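Local structure of replicase polyprotein 1a (Avian infectious bronchitis virus, 3LD1) at residues Val136-Met147 with Leu194-Phe205; Phe282-Val293 with Pro340-His348. The protein is a fragment of nsp2, a non-structural protein of the coronavirus replicase polyprotein whose precise role in infection is not established. The protein carries 3 engineered substitutions. All coordinates share one frame; numbering follows the deposited sequence.

Contact 1: Val136-Met147 with Leu194-Phe205; sequences VAAKIQVSAMAM and LPQRIAALKMAF
Lys202 reaches across from one helix to the loop that leads into another, and its ammonium group ends on a backbone carbonyl: Lys202 NZ donates to Ala137 O over 3.1 Å. The donor stands 36° above the carbonyl plane, away from the lone-pair directions. Beyond CG the lysine is extended, and this length carries NZ past the first turn of helix 140-147 while its CE lies 4.0 Å from Ser143 CB. The aliphatic stem is thus packed, and its ammonium end hydrogen-bonded.

The stem also walls a socket. Met147 enters between Ile198, Leu201, Lys202 and Phe205, a knob in a hole of the partner helix. Its methyl, CE, meets Ile198 CG2 at 3.5 Å, while the sulfur turns to the aromatic ring, with Met147 SD 3.9 Å from Phe205 CD2. Because SD lies 85° off the ring normal, this Met-aromatic contact is made at the ring edge. Ile198 returns the insertion, seated among Ile140, Ser143, Ala144 and Met147, and its CD1 comes to 3.7 Å from Ala144 CB, where the small alanine admits it. At the start of both helices Ile140 straddles Leu194 and Pro195: CG2 touches Leu194 CD2 at 4.0 Å, and CD1, on the other branch, meets Pro195 CB at 3.9 Å.

The short helical segments 140-147 and 194-205 are inclined at 45°, with axes 10.6 Å apart at closest approach, and Tyr30 of helix 30-46 touches both Lys202 and Phe205. Reciprocal knobs-into-holes packing of mostly apolar side chains joins these two helices, and the one direct hydrogen bond between the segments sets the ammonium against a carbonyl dipole, which would probably steady its positive charge; neither segment contributes a carboxylate.

Contact 2: Phe282-Val293 with Pro340-His348; sequences FEVVGNAKGTQV and PLSGNFALH
Phe282 presents its ring edge to Leu341 O, with CE2 near Pro340 CB; a water bridges Phe282 N and Leu341 O, so here the backbones are joined through solvent. Two residues on, Val284 N gives a nearly straight hydrogen bond to Ser342 OG, 3.2 Å long at 172°. The serine hydroxyl, swung anti to its own backbone nitrogen (chi1 164°), lies against strand 282-285 and serves as the acceptor. Val284 CG2 also packs against Phe345 and Leu347.

In the loop that follows, Ala288 CB touches Phe345 CE1, and a second water links Lys289 O to His348 N. Gly290 lies against the end of the Phe345 ring, its N 3.3 Å from Phe345 CZ. Regular antiparallel pairing begins at Thr291, whose N donates to Ala346 O (2.6 Å) in the carbonyl plane and whose O accepts from Ala346 N (2.7 Å). Thr291 N also stands over one face of the Phe345 ring, toward its rim. On the side chain, Thr291 OG1 and His348 NE2 share a hydrogen bond of 2.9 Å. Gln292 faces Phe345 as a non-hydrogen-bonded pair, bending at chi2 to lay its amide beside Asn344. Val293 N closes on Asn344 O at 3.0 Å, and Val293 CG1 meets Ala346 CB.

The type II' turn from Ser342 to Phe345 makes 335-342 and 345-355 a beta hairpin, which strand 291-298 extends within the mixed sheet. Tyr328 of strand 325-332 backs Val293, Leu341 and Ala346, while strand 281-285 pairs with 265-269 in the antiparallel sheet, so the contact joins two sheets.

Contacts 1 and 2 follow one another along the chain and lie on opposite sides of its centre, their own centres about 41 Å apart and their nearest atoms about 17 Å. Contact 1 is largely buried in the helical part; contact 2 is only partly buried, near the turn of a hairpin in the strand-rich part. They share no helix or strand. The chemistry differs with the secondary structure: the helices are joined chiefly by interlocking apolar side chains, whereas in contact 2 backbone hydrogen bonds join 291-293 to 344-346, and a serine hydroxyl and a water join the crossing strands. Each also bonds a side chain to main chain, through a lysine or a serine.

Contact 1: Val136-Met147 with Leu194-Phe205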
loop_
_atom_site.group_PDB
_atom_site.type_symbol
_atom_site.label_atom_id
_atom_site.label_comp_id
_atom_site.label_asym_id
_atom_site.label_seq_id
_atom_site.Cartn_x
_atom_site.Cartn_y
_atom_site.Cartn_z
ATOM N N VAL A 136 -16.045 0.342 4.198
ATOM C CA VAL A 136 -16.361 0.836 2.843
ATOM C C VAL A 136 -17.720 1.491 2.797
ATOM O O VAL A 136 -18.232 1.774 1.722
ATOM C CB VAL A 136 -16.232 -0.292 1.710
ATOM C CG1 VAL A 136 -14.785 -0.663 1.505
ATOM C CG2 VAL A 136 -16.979 -1.542 2.096
ATOM N N ALA A 137 -18.289 1.764 3.967
ATOM C CA ALA A 137 -19.556 2.441 4.031
ATOM C C ALA A 137 -19.489 3.747 3.259
ATOM O O ALA A 137 -18.467 4.353 3.282
ATOM C CB ALA A 137 -19.914 2.683 5.464
ATOM N N ALA A 138 -20.540 4.148 2.537
ATOM C CA ALA A 138 -20.715 5.554 2.082
ATOM C C ALA A 138 -20.741 6.615 3.212
ATOM O O ALA A 138 -20.300 7.759 2.996
ATOM C CB ALA A 138 -21.987 5.707 1.187
ATOM N N LYS A 139 -21.325 6.332 4.364
ATOM C CA LYS A 139 -21.429 7.433 5.303
ATOM C C LYS A 139 -20.082 7.738 5.897
ATOM O O LYS A 139 -19.398 6.910 6.580
ATOM C CB LYS A 139 -22.501 7.289 6.408
ATOM C CG LYS A 139 -23.176 8.680 6.761
ATOM C CD LYS A 139 -23.742 8.773 8.129
ATOM C CE LYS A 139 -24.467 10.112 8.420
ATOM N NZ LYS A 139 -24.999 10.639 7.080
ATOM N N ILE A 140 -19.691 8.951 5.613
ATOM C CA ILE A 140 -18.325 9.301 5.846
ATOM C C ILE A 140 -17.943 9.028 7.296
ATOM O O ILE A 140 -16.915 8.379 7.617
ATOM C CB ILE A 140 -18.160 10.736 5.487
ATOM C CG1 ILE A 140 -18.193 10.879 3.960
ATOM C CG2 ILE A 140 -16.909 11.288 6.086
ATOM C CD1 ILE A 140 -18.480 12.295 3.484
ATOM N N GLN A 141 -18.776 9.505 8.176
ATOM C CA GLN A 141 -18.540 9.446 9.578
ATOM C C GLN A 141 -18.361 8.026 10.053
ATOM O O GLN A 141 -17.663 7.791 11.038
ATOM C CB GLN A 141 -19.751 10.153 10.237
ATOM C CG GLN A 141 -19.932 10.101 11.761
ATOM C CD GLN A 141 -21.429 10.388 12.173
ATOM O OE1 GLN A 141 -21.688 10.955 13.222
ATOM N NE2 GLN A 141 -22.390 10.010 11.320
ATOM N N VAL A 142 -18.910 7.041 9.339
ATOM C CA VAL A 142 -18.683 5.672 9.754
ATOM C C VAL A 142 -17.417 5.108 9.154
ATOM O O VAL A 142 -16.557 4.525 9.878
ATOM C CB VAL A 142 -19.905 4.712 9.414
ATOM C CG1 VAL A 142 -19.511 3.181 9.468
ATOM C CG2 VAL A 142 -21.103 5.032 10.297
ATOM N N SER A 143 -17.288 5.206 7.852
ATOM C CA SER A 143 -16.074 4.682 7.229
ATOM C C SER A 143 -14.815 5.321 7.877
ATOM O O SER A 143 -13.865 4.602 8.262
ATOM C CB SER A 143 -16.101 4.872 5.726
ATOM O OG SER A 143 -16.467 6.216 5.413
ATOM N N ALA A 144 -14.847 6.644 8.137
ATOM C CA ALA A 144 -13.599 7.288 8.674
ATOM C C ALA A 144 -13.228 6.746 10.026
ATOM O O ALA A 144 -12.049 6.519 10.301
ATOM C CB ALA A 144 -13.710 8.741 8.727
ATOM N N MET A 145 -14.238 6.483 10.850
ATOM C CA MET A 145 -14.020 5.921 12.195
ATOM C C MET A 145 -13.506 4.519 12.040
ATOM O O MET A 145 -12.472 4.193 12.579
ATOM C CB MET A 145 -15.359 5.934 13.013
ATOM C CG MET A 145 -15.328 5.258 14.459
ATOM S SD MET A 145 -15.370 3.474 14.276
ATOM C CE MET A 145 -16.962 3.190 13.574
ATOM N N ALA A 146 -14.220 3.677 11.279
ATOM C CA ALA A 146 -13.792 2.236 11.090
ATOM C C ALA A 146 -12.417 2.039 10.476
ATOM O O ALA A 146 -11.697 1.083 10.848
ATOM C CB ALA A 146 -14.880 1.411 10.241
ATOM N N MET A 147 -12.089 2.872 9.487
ATOM C CA MET A 147 -10.788 2.790 8.859
ATOM C C MET A 147 -9.651 3.021 9.835
ATOM O O MET A 147 -8.524 2.593 9.582
ATOM C CB MET A 147 -10.652 3.738 7.672
ATOM C CG MET A 147 -11.438 3.333 6.428
ATOM S SD MET A 147 -11.120 4.464 5.039
ATOM C CE MET A 147 -12.406 5.656 5.123
ATOM N N LEU A 194 -13.064 16.588 3.155
ATOM C CA LEU A 194 -13.272 15.261 3.718
ATOM C C LEU A 194 -13.909 14.212 2.780
ATOM O O LEU A 194 -13.389 13.097 2.664
ATOM C CB LEU A 194 -14.078 15.407 4.998
ATOM C CG LEU A 194 -14.191 14.236 5.946
ATOM C CD1 LEU A 194 -12.864 13.903 6.475
ATOM C CD2 LEU A 194 -15.107 14.684 7.045
ATOM N N PRO A 195 -15.037 14.550 2.119
ATOM C CA PRO A 195 -15.617 13.475 1.244
ATOM C C PRO A 195 -14.543 12.901 0.339
ATOM O O PRO A 195 -14.375 11.684 0.273
ATOM C CB PRO A 195 -16.748 14.157 0.474
ATOM C CG PRO A 195 -17.106 15.478 1.332
ATOM C CD PRO A 195 -15.851 15.796 2.167
ATOM N N GLN A 196 -13.747 13.770 -0.264
ATOM C CA GLN A 196 -12.649 13.351 -1.172
ATOM C C GLN A 196 -11.414 12.685 -0.543
ATOM O O GLN A 196 -10.891 11.728 -1.092
ATOM C CB GLN A 196 -12.222 14.530 -2.052
ATOM C CG GLN A 196 -13.272 14.852 -3.177
ATOM C CD GLN A 196 -13.592 13.634 -4.117
ATOM O OE1 GLN A 196 -12.854 12.602 -4.149
ATOM N NE2 GLN A 196 -14.687 13.769 -4.901
ATOM N N ARG A 197 -10.975 13.152 0.605
ATOM C CA ARG A 197 -9.876 12.494 1.296
ATOM C C ARG A 197 -10.246 11.122 1.743
ATOM O O ARG A 197 -9.419 10.244 1.865
ATOM C CB ARG A 197 -9.528 13.238 2.565
ATOM C CG ARG A 197 -9.044 14.617 2.351
ATOM C CD ARG A 197 -8.094 15.044 3.479
ATOM N NE ARG A 197 -8.647 14.887 4.817
ATOM C CZ ARG A 197 -9.542 15.691 5.360
ATOM N NH1 ARG A 197 -10.018 16.702 4.650
ATOM N NH2 ARG A 197 -9.962 15.465 6.601
ATOM N N ILE A 198 -11.516 10.921 2.022
ATOM C CA ILE A 198 -11.931 9.623 2.535
ATOM C C ILE A 198 -12.002 8.650 1.379
ATOM O O ILE A 198 -11.542 7.510 1.525
ATOM C CB ILE A 198 -13.250 9.709 3.296
ATOM C CG1 ILE A 198 -13.013 10.409 4.651
ATOM C CG2 ILE A 198 -13.845 8.316 3.461
ATOM C CD1 ILE A 198 -12.035 9.707 5.596
ATOM N N ALA A 199 -12.506 9.115 0.228
ATOM C CA ALA A 199 -12.559 8.279 -0.938
ATOM C C ALA A 199 -11.105 7.931 -1.441
ATOM O O ALA A 199 -10.843 6.866 -2.018
ATOM C CB ALA A 199 -13.363 9.002 -2.026
ATOM N N ALA A 200 -10.144 8.817 -1.208
ATOM C CA ALA A 200 -8.808 8.494 -1.680
ATOM C C ALA A 200 -8.213 7.406 -0.760
ATOM O O ALA A 200 -7.490 6.492 -1.173
ATOM C CB ALA A 200 -7.987 9.746 -1.645
ATOM N N LEU A 201 -8.600 7.486 0.486
ATOM C CA LEU A 201 -8.062 6.620 1.461
ATOM C C LEU A 201 -8.634 5.231 1.380
ATOM O O LEU A 201 -7.951 4.245 1.633
ATOM C CB LEU A 201 -8.377 7.215 2.809
ATOM C CG LEU A 201 -7.628 6.689 3.968
ATOM C CD1 LEU A 201 -6.147 6.923 3.647
ATOM C CD2 LEU A 201 -8.109 7.548 5.058
ATOM N N LYS A 202 -9.898 5.120 1.032
ATOM C CA LYS A 202 -10.402 3.767 0.713
ATOM C C LYS A 202 -9.582 3.183 -0.444
ATOM O O LYS A 202 -9.075 2.063 -0.363
ATOM C CB LYS A 202 -11.893 3.794 0.306
ATOM C CG LYS A 202 -12.921 4.297 1.366
ATOM C CD LYS A 202 -14.309 4.505 0.675
ATOM C CE LYS A 202 -15.404 4.705 1.745
ATOM N NZ LYS A 202 -16.567 5.441 1.141
ATOM N N MET A 203 -9.427 3.951 -1.518
ATOM C CA MET A 203 -8.703 3.475 -2.680
ATOM C C MET A 203 -7.318 3.004 -2.232
ATOM O O MET A 203 -6.882 1.908 -2.567
ATOM C CB MET A 203 -8.651 4.529 -3.764
ATOM C CG MET A 203 -7.937 3.992 -5.023
ATOM S SD MET A 203 -6.109 3.952 -4.784
ATOM C CE MET A 203 -5.600 5.277 -5.875
ATOM N N ALA A 204 -6.669 3.801 -1.400
ATOM C CA ALA A 204 -5.339 3.477 -0.957
ATOM C C ALA A 204 -5.329 2.275 -0.046
ATOM O O ALA A 204 -4.382 1.455 -0.121
ATOM C CB ALA A 204 -4.694 4.683 -0.277
ATOM N N PHE A 205 -6.352 2.112 0.809
ATOM C CA PHE A 205 -6.337 0.899 1.698
ATOM C C PHE A 205 -6.617 -0.398 0.867
ATOM O O PHE A 205 -6.167 -1.458 1.235
ATOM C CB PHE A 205 -7.306 0.995 2.906
ATOM C CG PHE A 205 -6.791 1.857 4.096
ATOM C CD1 PHE A 205 -5.538 1.640 4.650
ATOM C CD2 PHE A 205 -7.597 2.821 4.641
ATOM C CE1 PHE A 205 -5.070 2.407 5.654
ATOM C CE2 PHE A 205 -7.170 3.590 5.689
ATOM C CZ PHE A 205 -5.877 3.390 6.213
#

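Contact 2: Phe282-Val293 with Pro340-His348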
loop_
_atom_site.group_PDB
_atom_site.type_symbol
_atom_site.label_atom_id
_atom_site.label_comp_id
_atom_site.label_asym_id
_atom_site.label_seq_id
_atom_site.Cartn_x
_atom_site.Cartn_y
_atom_site.Cartn_z
ATOM N N PHE A 282 29.432 -6.908 0.113
ATOM C CA PHE A 282 28.033 -6.591 0.182
ATOM C C PHE A 282 27.173 -7.838 0.207
ATOM O O PHE A 282 27.544 -8.871 -0.388
ATOM C CB PHE A 282 27.651 -5.723 -0.987
ATOM C CG PHE A 282 28.609 -4.547 -1.270
ATOM C CD1 PHE A 282 28.700 -3.443 -0.392
ATOM C CD2 PHE A 282 29.417 -4.547 -2.442
ATOM C CE1 PHE A 282 29.510 -2.364 -0.701
ATOM C CE2 PHE A 282 30.251 -3.480 -2.746
ATOM C CZ PHE A 282 30.273 -2.367 -1.888
ATOM N N GLU A 283 26.063 -7.749 0.970
ATOM C CA GLU A 283 24.975 -8.787 1.029
ATOM C C GLU A 283 23.608 -8.155 0.786
ATOM O O GLU A 283 23.107 -7.422 1.689
ATOM C CB GLU A 283 24.896 -9.443 2.405
ATOM C CG GLU A 283 25.656 -10.741 2.590
ATOM C CD GLU A 283 25.774 -11.134 4.094
ATOM O OE1 GLU A 283 26.839 -11.648 4.522
ATOM O OE2 GLU A 283 24.825 -10.863 4.870
ATOM N N VAL A 284 23.004 -8.450 -0.374
ATOM C CA VAL A 284 21.691 -7.948 -0.753
ATOM C C VAL A 284 20.707 -8.225 0.372
ATOM O O VAL A 284 20.724 -9.327 0.937
ATOM C CB VAL A 284 21.141 -8.669 -2.079
ATOM C CG1 VAL A 284 19.634 -8.586 -2.230
ATOM C CG2 VAL A 284 21.699 -8.061 -3.231
ATOM N N VAL A 285 19.826 -7.262 0.673
ATOM C CA VAL A 285 18.685 -7.538 1.562
ATOM C C VAL A 285 17.363 -7.113 0.884
ATOM O O VAL A 285 17.326 -6.064 0.195
ATOM C CB VAL A 285 18.884 -6.911 2.987
ATOM C CG1 VAL A 285 19.950 -7.682 3.833
ATOM C CG2 VAL A 285 19.236 -5.464 2.907
ATOM N N GLY A 286 16.320 -7.957 0.999
ATOM C CA GLY A 286 15.026 -7.601 0.542
ATOM C C GLY A 286 15.038 -7.661 -0.950
ATOM O O GLY A 286 15.768 -8.465 -1.539
ATOM N N ASN A 287 14.218 -6.866 -1.612
ATOM C CA ASN A 287 14.124 -7.105 -3.050
ATOM C C ASN A 287 15.118 -6.271 -3.842
ATOM O O ASN A 287 15.158 -5.012 -3.685
ATOM C CB ASN A 287 12.678 -6.907 -3.576
ATOM C CG ASN A 287 11.656 -7.593 -2.722
ATOM O OD1 ASN A 287 10.796 -6.946 -2.112
ATOM N ND2 ASN A 287 11.770 -8.903 -2.622
ATOM N N ALA A 288 15.900 -6.949 -4.686
ATOM C CA ALA A 288 16.982 -6.303 -5.472
ATOM C C ALA A 288 16.792 -6.573 -6.963
ATOM O O ALA A 288 16.356 -7.681 -7.343
ATOM C CB ALA A 288 18.310 -6.837 -5.048
ATOM N N LYS A 289 17.117 -5.592 -7.799
ATOM C CA LYS A 289 17.367 -5.866 -9.205
ATOM C C LYS A 289 18.876 -5.961 -9.403
ATOM O O LYS A 289 19.663 -5.266 -8.752
ATOM C CB LYS A 289 16.835 -4.766 -10.138
ATOM C CG LYS A 289 15.429 -4.190 -9.847
ATOM C CD LYS A 289 14.328 -5.065 -10.399
ATOM C CE LYS A 289 12.928 -4.475 -10.219
ATOM N NZ LYS A 289 12.685 -3.429 -11.326
ATOM N N GLY A 290 19.265 -6.781 -10.360
ATOM C CA GLY A 290 20.647 -6.954 -10.735
ATOM C C GLY A 290 20.784 -8.099 -11.738
ATOM O O GLY A 290 19.801 -8.545 -12.336
ATOM N N THR A 291 22.020 -8.558 -11.930
ATOM C CA THR A 291 22.336 -9.544 -12.934
ATOM C C THR A 291 23.014 -10.701 -12.251
ATOM O O THR A 291 23.962 -10.523 -11.497
ATOM C CB THR A 291 23.177 -8.905 -14.069
ATOM O OG1 THR A 291 22.369 -7.904 -14.733
ATOM C CG2 THR A 291 23.584 -9.961 -15.147
ATOM N N GLN A 292 22.483 -11.887 -12.472
ATOM C CA GLN A 292 23.126 -13.120 -12.038
ATOM C C GLN A 292 24.377 -13.280 -12.943
ATOM O O GLN A 292 24.259 -13.245 -14.164
ATOM C CB GLN A 292 22.129 -14.262 -12.257
ATOM C CG GLN A 292 22.626 -15.645 -11.936
ATOM C CD GLN A 292 22.836 -15.814 -10.422
ATOM O OE1 GLN A 292 22.080 -15.248 -9.610
ATOM N NE2 GLN A 292 23.909 -16.534 -10.036
ATOM N N VAL A 293 25.560 -13.440 -12.337
ATOM C CA VAL A 293 26.807 -13.518 -13.055
ATOM C C VAL A 293 27.644 -14.762 -12.651
ATOM O O VAL A 293 27.288 -15.451 -11.665
ATOM C CB VAL A 293 27.659 -12.310 -12.762
ATOM C CG1 VAL A 293 27.045 -10.997 -13.397
ATOM C CG2 VAL A 293 27.953 -12.245 -11.229
ATOM N N PRO A 340 28.938 -3.425 -8.078
ATOM C CA PRO A 340 28.763 -4.014 -6.716
ATOM C C PRO A 340 28.386 -5.471 -6.826
ATOM O O PRO A 340 27.717 -5.830 -7.758
ATOM C CB PRO A 340 27.704 -3.128 -6.048
ATOM C CG PRO A 340 27.601 -1.876 -6.941
ATOM C CD PRO A 340 27.981 -2.353 -8.356
ATOM N N LEU A 341 28.882 -6.306 -5.935
ATOM C CA LEU A 341 28.614 -7.739 -5.996
ATOM C C LEU A 341 28.144 -8.286 -4.677
ATOM O O LEU A 341 28.729 -7.946 -3.640
ATOM C CB LEU A 341 29.928 -8.472 -6.353
ATOM C CG LEU A 341 30.048 -9.997 -6.610
ATOM C CD1 LEU A 341 29.138 -10.486 -7.741
ATOM C CD2 LEU A 341 31.530 -10.545 -6.842
ATOM N N SER A 342 27.160 -9.197 -4.714
ATOM C CA SER A 342 26.752 -9.966 -3.530
ATOM C C SER A 342 26.662 -11.423 -3.964
ATOM O O SER A 342 25.827 -11.744 -4.840
ATOM C CB SER A 342 25.396 -9.445 -3.105
ATOM O OG SER A 342 24.754 -10.340 -2.228
ATOM N N GLY A 343 27.523 -12.307 -3.417
ATOM C CA GLY A 343 27.545 -13.723 -3.862
ATOM C C GLY A 343 27.831 -13.680 -5.370
ATOM O O GLY A 343 28.899 -13.205 -5.779
ATOM N N ASN A 344 26.846 -14.094 -6.194
ATOM C CA ASN A 344 26.910 -14.210 -7.655
ATOM C C ASN A 344 25.871 -13.292 -8.257
ATOM O O ASN A 344 25.316 -13.508 -9.331
ATOM C CB ASN A 344 26.641 -15.643 -8.130
ATOM C CG ASN A 344 27.868 -16.604 -7.965
ATOM O OD1 ASN A 344 27.716 -17.779 -7.677
ATOM N ND2 ASN A 344 29.042 -16.108 -8.175
ATOM N N PHE A 345 25.558 -12.260 -7.534
ATOM C CA PHE A 345 24.597 -11.307 -8.009
ATOM C C PHE A 345 25.347 -9.926 -8.221
ATOM O O PHE A 345 26.069 -9.419 -7.326
ATOM C CB PHE A 345 23.450 -11.238 -7.016
ATOM C CG PHE A 345 22.179 -10.646 -7.599
ATOM C CD1 PHE A 345 21.777 -9.375 -7.267
ATOM C CD2 PHE A 345 21.390 -11.375 -8.478
ATOM C CE1 PHE A 345 20.582 -8.828 -7.813
ATOM C CE2 PHE A 345 20.246 -10.845 -9.021
ATOM C CZ PHE A 345 19.839 -9.574 -8.668
ATOM N N ALA A 346 25.224 -9.353 -9.410
ATOM C CA ALA A 346 25.885 -8.093 -9.678
ATOM C C ALA A 346 24.809 -7.057 -9.792
ATOM O O ALA A 346 23.741 -7.278 -10.431
ATOM C CB ALA A 346 26.685 -8.150 -10.950
ATOM N N LEU A 347 25.045 -5.935 -9.156
ATOM C CA LEU A 347 24.076 -4.846 -9.226
ATOM C C LEU A 347 24.395 -3.925 -10.383
ATOM O O LEU A 347 25.498 -3.959 -10.894
ATOM C CB LEU A 347 24.234 -4.051 -7.979
ATOM C CG LEU A 347 23.401 -4.327 -6.740
ATOM C CD1 LEU A 347 22.915 -5.808 -6.455
ATOM C CD2 LEU A 347 24.189 -3.798 -5.640
ATOM N N HIS A 348 23.469 -3.074 -10.803
ATOM C CA HIS A 348 23.804 -2.334 -12.015
ATOM C C HIS A 348 24.520 -0.957 -11.794
ATOM O O HIS A 348 24.466 -0.092 -12.684
ATOM C CB HIS A 348 22.582 -2.172 -12.909
ATOM C CG HIS A 348 21.882 -3.449 -13.222
ATOM N ND1 HIS A 348 20.520 -3.514 -13.404
ATOM C CD2 HIS A 348 22.345 -4.702 -13.413
ATOM C CE1 HIS A 348 20.170 -4.754 -13.700
ATOM N NE2 HIS A 348 21.258 -5.499 -13.681
HETATM O O HOH W 1 31.077 -8.074 -2.351
HETATM O O HOH W 2 20.968 -2.953 -9.528
#